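Side-chain contacts in putative hydrolase (Bacteroides ovatus, PDB 4HBS), which is of unknown function but, as a five-bladed beta-propeller grouped with the beta-fructosidase clan, probably hydrolyses a glycosidic substrate: residues 78-83 with 111-116; 97-102 with 172-177; 345-350 with 396-401. All coordinates share one frame; numbering follows the deposited sequence.

Interaction 1 of 3, residues 78-83 with 111-116; sequences SFYGVI and LVWLAD
Tyr-80 pushes its phenol toward Trp-113 and Ala-115, and these three residues carry the whole contact. The backbones stay well apart, the closest CA pair being Tyr-80 and Ala-115 at 9.2 Å, so the two segments meet through side chains alone. With CG of Tyr-80 anti to its carbonyl carbon (chi1 -82°), the ring is directed at segment 111-116 and its far end comes up to the indole. The phenol oxygen OH of Tyr-80 lies 3.7 Å from CE3 of Trp-113, on the six-membered part of the indole, and the two side chains approach at a slant. Beside this, CE2 of Tyr-80 packs on the methyl CB of Ala-115 at 4.3 Å. The contact is van der Waals packing, and the hydroxyl, which touches the indole carbons, hydrogen-bonds with OG of Ser-98. Trp-55 completes the aromatic cluster, stacking on Trp-113 and meeting the Tyr-80 ring edge-to-face. Strand 111-113 is an edge strand of a four-stranded antiparallel sheet, so the cluster is an example of aromatic packing between a beta-propeller blade and the strand-bearing insertion between its strands 71-75 and 98-102.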
loop_
_atom_site.group_PDB
_atom_site.type_symbol
_atom_site.label_atom_id
_atom_site.label_comp_id
_atom_site.label_asym_id
_atom_site.label_seq_id
_atom_site.Cartn_x
_atom_site.Cartn_y
_atom_site.Cartn_z
ATOM N N SER A 78 -6.084 -7.378 8.709
ATOM C CA SER A 78 -5.345 -6.931 9.895
ATOM C C SER A 78 -5.858 -7.558 11.177
ATOM O O SER A 78 -7.051 -7.758 11.310
ATOM C CB SER A 78 -5.448 -5.415 10.042
ATOM O OG SER A 78 -4.831 -4.719 8.977
ATOM N N PHE A 79 -4.948 -7.800 12.148
ATOM C CA PHE A 79 -5.277 -8.339 13.464
ATOM C C PHE A 79 -5.620 -7.204 14.429
ATOM O O PHE A 79 -4.809 -6.306 14.638
ATOM C CB PHE A 79 -4.114 -9.147 14.058
ATOM C CG PHE A 79 -3.798 -10.428 13.348
ATOM C CD1 PHE A 79 -4.686 -11.492 13.373
ATOM C CD2 PHE A 79 -2.587 -10.597 12.690
ATOM C CE1 PHE A 79 -4.394 -12.684 12.701
ATOM C CE2 PHE A 79 -2.294 -11.791 12.025
ATOM C CZ PHE A 79 -3.202 -12.826 12.033
ATOM N N TYR A 80 -6.805 -7.271 15.030
ATOM C CA TYR A 80 -7.273 -6.332 16.025
ATOM C C TYR A 80 -7.524 -7.126 17.251
ATOM O O TYR A 80 -8.329 -8.041 17.196
ATOM C CB TYR A 80 -8.539 -5.650 15.549
ATOM C CG TYR A 80 -8.269 -4.505 14.612
ATOM C CD1 TYR A 80 -8.187 -4.708 13.242
ATOM C CD2 TYR A 80 -8.103 -3.209 15.093
ATOM C CE1 TYR A 80 -7.952 -3.648 12.367
ATOM C CE2 TYR A 80 -7.930 -2.134 14.227
ATOM C CZ TYR A 80 -7.837 -2.358 12.862
ATOM O OH TYR A 80 -7.582 -1.321 12.001
ATOM N N GLY A 81 -6.799 -6.845 18.330
ATOM C CA GLY A 81 -6.945 -7.602 19.559
ATOM C C GLY A 81 -5.864 -7.340 20.577
ATOM O O GLY A 81 -5.460 -6.193 20.773
ATOM N N VAL A 82 -5.367 -8.414 21.207
ATOM C CA VAL A 82 -4.423 -8.350 22.322
ATOM C C VAL A 82 -3.072 -9.039 22.018
ATOM O O VAL A 82 -3.052 -10.164 21.522
ATOM C CB VAL A 82 -5.125 -9.010 23.553
ATOM C CG1 VAL A 82 -4.131 -9.382 24.645
ATOM C CG2 VAL A 82 -6.202 -8.092 24.110
ATOM N N ILE A 83 -1.952 -8.371 22.379
ATOM C CA ILE A 83 -0.594 -8.941 22.275
ATOM C C ILE A 83 -0.120 -9.152 23.701
ATOM O O ILE A 83 -0.144 -8.208 24.502
ATOM C CB ILE A 83 0.398 -8.073 21.482
ATOM C CG1 ILE A 83 -0.103 -7.755 20.063
ATOM C CG2 ILE A 83 1.764 -8.708 21.465
ATOM C CD1 ILE A 83 -0.264 -8.915 19.154
ATOM N N LEU A 111 -2.170 7.964 16.260
ATOM C CA LEU A 111 -2.751 6.973 15.355
ATOM C C LEU A 111 -4.218 6.797 15.750
ATOM O O LEU A 111 -4.500 6.070 16.700
ATOM C CB LEU A 111 -1.985 5.633 15.449
ATOM C CG LEU A 111 -0.469 5.674 15.206
ATOM C CD1 LEU A 111 0.095 4.265 15.107
ATOM C CD2 LEU A 111 -0.115 6.461 13.950
ATOM N N VAL A 112 -5.143 7.506 15.076
ATOM C CA VAL A 112 -6.579 7.456 15.404
ATOM C C VAL A 112 -7.261 6.332 14.605
ATOM O O VAL A 112 -7.726 6.561 13.488
ATOM C CB VAL A 112 -7.264 8.828 15.170
ATOM C CG1 VAL A 112 -8.716 8.799 15.633
ATOM C CG2 VAL A 112 -6.492 9.941 15.887
ATOM N N TRP A 113 -7.354 5.132 15.207
ATOM C CA TRP A 113 -7.960 3.955 14.563
ATOM C C TRP A 113 -9.464 4.155 14.462
ATOM O O TRP A 113 -10.149 4.155 15.497
ATOM C CB TRP A 113 -7.633 2.662 15.352
ATOM C CG TRP A 113 -6.165 2.455 15.530
ATOM C CD1 TRP A 113 -5.396 2.898 16.570
ATOM C CD2 TRP A 113 -5.254 1.985 14.528
ATOM N NE1 TRP A 113 -4.064 2.691 16.297
ATOM C CE2 TRP A 113 -3.945 2.153 15.037
ATOM C CE3 TRP A 113 -5.418 1.437 13.250
ATOM C CZ2 TRP A 113 -2.804 1.776 14.309
ATOM C CZ3 TRP A 113 -4.296 1.095 12.521
ATOM C CH2 TRP A 113 -3.005 1.248 13.054
ATOM N N LEU A 114 -9.992 4.359 13.230
ATOM C CA LEU A 114 -11.428 4.579 13.012
ATOM C C LEU A 114 -12.069 3.221 12.846
ATOM O O LEU A 114 -12.607 2.887 11.777
ATOM C CB LEU A 114 -11.672 5.469 11.780
ATOM C CG LEU A 114 -10.934 6.792 11.713
ATOM C CD1 LEU A 114 -11.141 7.412 10.383
ATOM C CD2 LEU A 114 -11.370 7.721 12.819
ATOM N N ALA A 115 -12.031 2.437 13.933
ATOM C CA ALA A 115 -12.426 1.055 13.935
ATOM C C ALA A 115 -13.808 0.798 14.499
ATOM O O ALA A 115 -14.258 1.472 15.421
ATOM C CB ALA A 115 -11.414 0.254 14.716
ATOM N N ASP A 116 -14.446 -0.248 13.950
ATOM C CA ASP A 116 -15.767 -0.769 14.318
ATOM C C ASP A 116 -15.538 -1.813 15.420
ATOM O O ASP A 116 -15.634 -3.008 15.166
ATOM C CB ASP A 116 -16.412 -1.386 13.038
ATOM C CG ASP A 116 -17.866 -1.793 13.117
ATOM O OD1 ASP A 116 -18.373 -1.996 14.250
ATOM O OD2 ASP A 116 -18.495 -1.941 12.044
#

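Interaction 2 of 3, residues 97-102 with 172-177; sequences NSIMVQ and MLWGAV
Asn-97 and Trp-174 mark the closest approach of two backbones that run in roughly opposite directions without pairing: their CA atoms are 9.7 Å apart, and the separation grows to 11.7 Å between the CA atoms of Ile-99 and Met-172. Strand 98-102 and strand 169-178 lie in different four-stranded antiparallel sheets, and within the two segments Trp-174 contributes the most buried surface. This is the face-to-face packing of successive blades in a beta-propeller, with a large aromatic side chain packed in the interface. CB of Asn-97 sits 3.7 Å from CZ3 of Trp-174, and the carboxamide plane is turned 42° from the indole. That amide is fixed at both ends, ND2 donating to the carbonyl of Tyr-158 and OD1 accepting from the backbone N of Ile-135. Ile-99 arrives differently: its CG2 branch, anti to the carbonyl carbon and beside the backbone N, meets the indole edge at CZ2 of Trp-174, 4.2 Å away. SE of Met-172, modelled as selenomethionine, lies over one indole face, toward the rim. An alanine in place of Trp-174 would probably open a gap beside Asn-97 and Ile-99 and leave the hydroxyl of Tyr-196 without its NE1 partner.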
loop_
_atom_site.group_PDB
_atom_site.type_symbol
_atom_site.label_atom_id
_atom_site.label_comp_id
_atom_site.label_asym_id
_atom_site.label_seq_id
_atom_site.Cartn_x
_atom_site.Cartn_y
_atom_site.Cartn_z
ATOM N N ASN A 97 -10.544 -5.347 6.000
ATOM C CA ASN A 97 -9.979 -4.027 5.782
ATOM C C ASN A 97 -10.350 -3.117 6.936
ATOM O O ASN A 97 -11.313 -3.375 7.668
ATOM C CB ASN A 97 -10.411 -3.411 4.438
ATOM C CG ASN A 97 -11.896 -3.360 4.241
ATOM O OD1 ASN A 97 -12.604 -2.709 4.996
ATOM N ND2 ASN A 97 -12.421 -4.073 3.245
ATOM N N SER A 98 -9.583 -2.057 7.089
ATOM C CA SER A 98 -9.789 -1.076 8.140
ATOM C C SER A 98 -9.035 0.168 7.791
ATOM O O SER A 98 -8.207 0.147 6.873
ATOM C CB SER A 98 -9.336 -1.620 9.494
ATOM O OG SER A 98 -8.006 -2.105 9.463
ATOM N N ILE A 99 -9.345 1.269 8.472
ATOM C CA ILE A 99 -8.685 2.533 8.208
ATOM C C ILE A 99 -8.276 3.197 9.526
ATOM O O ILE A 99 -8.687 2.785 10.620
ATOM C CB ILE A 99 -9.567 3.464 7.317
ATOM C CG1 ILE A 99 -10.836 3.955 8.067
ATOM C CG2 ILE A 99 -9.919 2.764 5.980
ATOM C CD1 ILE A 99 -11.772 4.872 7.285
HETATM N N MSE A 100 -7.437 4.209 9.394
HETATM C CA MSE A 100 -6.893 4.987 10.506
HETATM C C MSE A 100 -6.496 6.382 10.005
HETATM O O MSE A 100 -6.264 6.553 8.808
HETATM C CB MSE A 100 -5.672 4.220 11.078
HETATM C CG MSE A 100 -4.907 4.930 12.198
HETATM SE SE MSE A 100 -3.414 5.910 11.558
HETATM C CE MSE A 100 -2.285 4.536 11.314
ATOM N N VAL A 101 -6.467 7.374 10.910
ATOM C CA VAL A 101 -6.034 8.747 10.610
ATOM C C VAL A 101 -4.873 9.076 11.522
ATOM O O VAL A 101 -5.028 8.987 12.736
ATOM C CB VAL A 101 -7.148 9.828 10.769
ATOM C CG1 VAL A 101 -6.593 11.205 10.419
ATOM C CG2 VAL A 101 -8.371 9.516 9.915
ATOM N N GLN A 102 -3.724 9.458 10.955
ATOM C CA GLN A 102 -2.558 9.873 11.726
ATOM C C GLN A 102 -2.562 11.371 11.797
ATOM O O GLN A 102 -2.567 12.004 10.744
ATOM C CB GLN A 102 -1.272 9.393 11.069
ATOM C CG GLN A 102 0.013 9.862 11.758
ATOM C CD GLN A 102 1.247 9.545 10.973
ATOM O OE1 GLN A 102 1.195 9.038 9.860
ATOM N NE2 GLN A 102 2.389 9.891 11.514
HETATM N N MSE A 172 -11.727 7.212 -2.875
HETATM C CA MSE A 172 -10.884 6.027 -2.788
HETATM C C MSE A 172 -11.448 4.859 -3.576
HETATM O O MSE A 172 -12.667 4.670 -3.600
HETATM C CB MSE A 172 -10.777 5.623 -1.322
HETATM C CG MSE A 172 -10.131 4.253 -1.115
HETATM SE SE MSE A 172 -9.575 3.984 0.652
HETATM C CE MSE A 172 -8.120 2.878 0.265
ATOM N N LEU A 173 -10.556 4.025 -4.149
ATOM C CA LEU A 173 -10.954 2.800 -4.830
ATOM C C LEU A 173 -10.758 1.595 -3.900
ATOM O O LEU A 173 -9.712 1.458 -3.264
ATOM C CB LEU A 173 -10.158 2.553 -6.118
ATOM C CG LEU A 173 -10.183 3.591 -7.195
ATOM C CD1 LEU A 173 -9.290 3.187 -8.307
ATOM C CD2 LEU A 173 -11.578 3.825 -7.742
ATOM N N TRP A 174 -11.749 0.718 -3.857
ATOM C CA TRP A 174 -11.719 -0.519 -3.107
ATOM C C TRP A 174 -11.851 -1.653 -4.147
ATOM O O TRP A 174 -12.820 -1.666 -4.906
ATOM C CB TRP A 174 -12.875 -0.541 -2.086
ATOM C CG TRP A 174 -12.673 0.316 -0.876
ATOM C CD1 TRP A 174 -13.314 1.480 -0.585
ATOM C CD2 TRP A 174 -11.809 0.041 0.237
ATOM N NE1 TRP A 174 -12.899 1.958 0.639
ATOM C CE2 TRP A 174 -11.954 1.104 1.154
ATOM C CE3 TRP A 174 -10.914 -0.995 0.542
ATOM C CZ2 TRP A 174 -11.221 1.166 2.358
ATOM C CZ3 TRP A 174 -10.212 -0.949 1.743
ATOM C CH2 TRP A 174 -10.334 0.144 2.614
ATOM N N GLY A 175 -10.867 -2.545 -4.206
ATOM C CA GLY A 175 -10.848 -3.647 -5.160
ATOM C C GLY A 175 -11.630 -4.847 -4.678
ATOM O O GLY A 175 -11.334 -5.364 -3.602
ATOM N N ALA A 176 -12.648 -5.291 -5.465
ATOM C CA ALA A 176 -13.507 -6.439 -5.123
ATOM C C ALA A 176 -12.750 -7.726 -5.333
ATOM O O ALA A 176 -12.255 -7.934 -6.427
ATOM C CB ALA A 176 -14.753 -6.429 -5.980
ATOM N N VAL A 177 -12.637 -8.589 -4.301
ATOM C CA VAL A 177 -11.859 -9.838 -4.383
ATOM C C VAL A 177 -12.734 -11.060 -4.106
ATOM O O VAL A 177 -13.433 -11.080 -3.100
ATOM C CB VAL A 177 -10.689 -9.756 -3.389
ATOM C CG1 VAL A 177 -9.814 -11.002 -3.454
ATOM C CG2 VAL A 177 -9.870 -8.496 -3.651
#

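Interaction 3 of 3, residues 345-350 with 396-401; sequences LDKIGE and RPYFYR
Tyr-398 reaches across to Leu-345, Asp-346 and Lys-347. Its CB points toward the loop 345-350, and with CG anti to the carbonyl carbon (chi1 -77°) the ring extends in that direction. Along one side of the ring, CD2 of Tyr-398 lies 4.0 Å from CD2 of Leu-345. One atom further out, CE2 of Tyr-398 meets both leucine methyls, at 3.8 Å from CD2 and 4.1 Å from CD1 of Leu-345, the two side chains crossing at about a right angle. Across the ring, CE1 lies over one face of the Arg-396 guanidinium, near its rim. At the tip, OH of Tyr-398 has CG of Lys-347 at 4.0 Å; the carbonyl O of Asp-346 is similarly distant, too far for a bond, and the hydroxyl is instead hydrogen-bonded to the carbonyl of Asp-393. The carboxylate of Asp-393 in turn forms a salt bridge with Arg-396, so one residue holds both. Strand 399-403 lies between strands 38-42 and 371-377, and the Tyr-398 side chain also touches Thr-375 of strand 371-377 and Asn-46 of helix 43-48, while segment 345-350 lies in the loop between strands 333-340 and 356-361.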
loop_
_atom_site.group_PDB
_atom_site.type_symbol
_atom_site.label_atom_id
_atom_site.label_comp_id
_atom_site.label_asym_id
_atom_site.label_seq_id
_atom_site.Cartn_x
_atom_site.Cartn_y
_atom_site.Cartn_z
ATOM N N LEU A 345 13.858 -10.718 9.882
ATOM C CA LEU A 345 13.118 -9.651 10.573
ATOM C C LEU A 345 13.683 -9.402 11.963
ATOM O O LEU A 345 14.086 -10.350 12.625
ATOM C CB LEU A 345 11.638 -10.024 10.711
ATOM C CG LEU A 345 10.908 -10.378 9.447
ATOM C CD1 LEU A 345 9.506 -10.819 9.754
ATOM C CD2 LEU A 345 10.913 -9.229 8.467
ATOM N N ASP A 346 13.694 -8.126 12.418
ATOM C CA ASP A 346 14.149 -7.754 13.773
ATOM C C ASP A 346 12.985 -8.099 14.700
ATOM O O ASP A 346 12.077 -7.302 14.919
ATOM C CB ASP A 346 14.571 -6.272 13.832
ATOM C CG ASP A 346 15.801 -5.940 12.965
ATOM O OD1 ASP A 346 16.525 -6.901 12.539
ATOM O OD2 ASP A 346 16.064 -4.726 12.741
ATOM N N LYS A 347 13.000 -9.345 15.157
ATOM C CA LYS A 347 11.945 -10.032 15.869
ATOM C C LYS A 347 12.415 -10.904 17.015
ATOM O O LYS A 347 13.497 -11.486 16.916
ATOM C CB LYS A 347 11.380 -11.041 14.858
ATOM C CG LYS A 347 10.040 -10.762 14.330
ATOM C CD LYS A 347 9.530 -11.898 13.451
ATOM C CE LYS A 347 9.587 -13.272 14.065
ATOM N NZ LYS A 347 8.740 -13.475 15.253
ATOM N N ILE A 348 11.527 -11.189 17.976
ATOM C CA ILE A 348 11.776 -12.223 18.972
ATOM C C ILE A 348 11.501 -13.566 18.224
ATOM O O ILE A 348 10.639 -13.610 17.354
ATOM C CB ILE A 348 10.872 -12.036 20.230
ATOM C CG1 ILE A 348 11.328 -10.839 21.051
ATOM C CG2 ILE A 348 10.853 -13.302 21.097
ATOM C CD1 ILE A 348 10.263 -10.276 21.960
ATOM N N GLY A 349 12.231 -14.623 18.546
ATOM C CA GLY A 349 12.015 -15.928 17.923
ATOM C C GLY A 349 12.599 -16.070 16.530
ATOM O O GLY A 349 13.704 -15.571 16.260
ATOM N N GLU A 350 11.866 -16.779 15.630
ATOM C CA GLU A 350 12.344 -17.047 14.276
ATOM C C GLU A 350 12.281 -15.794 13.405
ATOM O O GLU A 350 11.202 -15.360 13.054
ATOM C CB GLU A 350 11.551 -18.208 13.618
ATOM C CG GLU A 350 12.094 -18.662 12.264
ATOM C CD GLU A 350 13.564 -19.045 12.271
ATOM O OE1 GLU A 350 13.915 -20.046 12.942
ATOM O OE2 GLU A 350 14.375 -18.301 11.670
ATOM N N ARG A 396 3.238 -7.559 9.972
ATOM C CA ARG A 396 3.131 -6.122 10.207
ATOM C C ARG A 396 4.118 -5.407 9.310
ATOM O O ARG A 396 5.093 -6.035 8.843
ATOM C CB ARG A 396 3.326 -5.738 11.693
ATOM C CG ARG A 396 4.346 -6.531 12.450
ATOM C CD ARG A 396 5.747 -6.045 12.196
ATOM N NE ARG A 396 6.261 -5.341 13.365
ATOM C CZ ARG A 396 6.424 -4.023 13.490
ATOM N NH1 ARG A 396 6.146 -3.206 12.481
ATOM N NH2 ARG A 396 6.892 -3.515 14.617
ATOM N N PRO A 397 3.883 -4.101 9.019
ATOM C CA PRO A 397 4.805 -3.399 8.137
ATOM C C PRO A 397 6.113 -3.052 8.803
ATOM O O PRO A 397 6.179 -2.880 10.009
ATOM C CB PRO A 397 4.034 -2.140 7.740
ATOM C CG PRO A 397 3.089 -1.909 8.833
ATOM C CD PRO A 397 2.786 -3.216 9.467
ATOM N N TYR A 398 7.152 -2.983 8.004
ATOM C CA TYR A 398 8.480 -2.562 8.426
ATOM C C TYR A 398 8.816 -1.397 7.517
ATOM O O TYR A 398 8.520 -1.474 6.326
ATOM C CB TYR A 398 9.470 -3.722 8.338
ATOM C CG TYR A 398 9.300 -4.690 9.484
ATOM C CD1 TYR A 398 9.690 -4.346 10.778
ATOM C CD2 TYR A 398 8.718 -5.940 9.290
ATOM C CE1 TYR A 398 9.558 -5.240 11.839
ATOM C CE2 TYR A 398 8.569 -6.841 10.351
ATOM C CZ TYR A 398 9.016 -6.493 11.617
ATOM O OH TYR A 398 8.872 -7.351 12.675
ATOM N N PHE A 399 9.315 -0.288 8.082
ATOM C CA PHE A 399 9.561 0.938 7.338
ATOM C C PHE A 399 11.051 1.191 7.040
ATOM O O PHE A 399 11.931 0.842 7.834
ATOM C CB PHE A 399 8.969 2.111 8.115
ATOM C CG PHE A 399 7.473 1.986 8.262
ATOM C CD1 PHE A 399 6.920 1.195 9.267
ATOM C CD2 PHE A 399 6.617 2.584 7.350
ATOM C CE1 PHE A 399 5.543 1.080 9.408
ATOM C CE2 PHE A 399 5.233 2.444 7.477
ATOM C CZ PHE A 399 4.710 1.700 8.512
ATOM N N TYR A 400 11.311 1.803 5.867
ATOM C CA TYR A 400 12.653 2.168 5.399
ATOM C C TYR A 400 12.645 3.568 4.812
ATOM O O TYR A 400 11.626 3.998 4.304
ATOM C CB TYR A 400 13.158 1.181 4.314
ATOM C CG TYR A 400 13.141 -0.257 4.762
ATOM C CD1 TYR A 400 11.968 -1.003 4.725
ATOM C CD2 TYR A 400 14.285 -0.863 5.265
ATOM C CE1 TYR A 400 11.933 -2.314 5.181
ATOM C CE2 TYR A 400 14.255 -2.169 5.750
ATOM C CZ TYR A 400 13.078 -2.894 5.699
ATOM O OH TYR A 400 13.047 -4.169 6.204
ATOM N N ARG A 401 13.778 4.259 4.850
ATOM C CA ARG A 401 13.953 5.572 4.217
ATOM C C ARG A 401 15.187 5.486 3.327
ATOM O O ARG A 401 16.205 4.930 3.761
ATOM C CB ARG A 401 14.097 6.693 5.243
ATOM C CG ARG A 401 12.944 6.762 6.227
ATOM C CD ARG A 401 12.456 8.170 6.494
ATOM N NE ARG A 401 11.264 8.140 7.348
ATOM C CZ ARG A 401 10.359 9.113 7.462
ATOM N NH1 ARG A 401 10.494 10.246 6.774
ATOM N NH2 ARG A 401 9.313 8.963 8.266
#

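From the N terminus, interaction 1 opens first at 78-83, and before it closes at 111-116 the chain has already passed through 97-102, the first half of interaction 2. That second contact closes at 172-177, so the two cross. They also touch: N of Val-112 lies 2.8 Å from O of Val-101, probably hydrogen-bonded, and strands 98-102 and 111-113 are neighbours in one sheet. Interaction 1 ties this blade to its insertion, and interaction 2 joins it to the next. Interaction 3 follows in series, closing a loop between 345-350 and 396-401, which leads into the sheet where N-terminal strands 24-26 and 38-42 join C-terminal ones, consistent with the closure of the ring seen in beta-propellers.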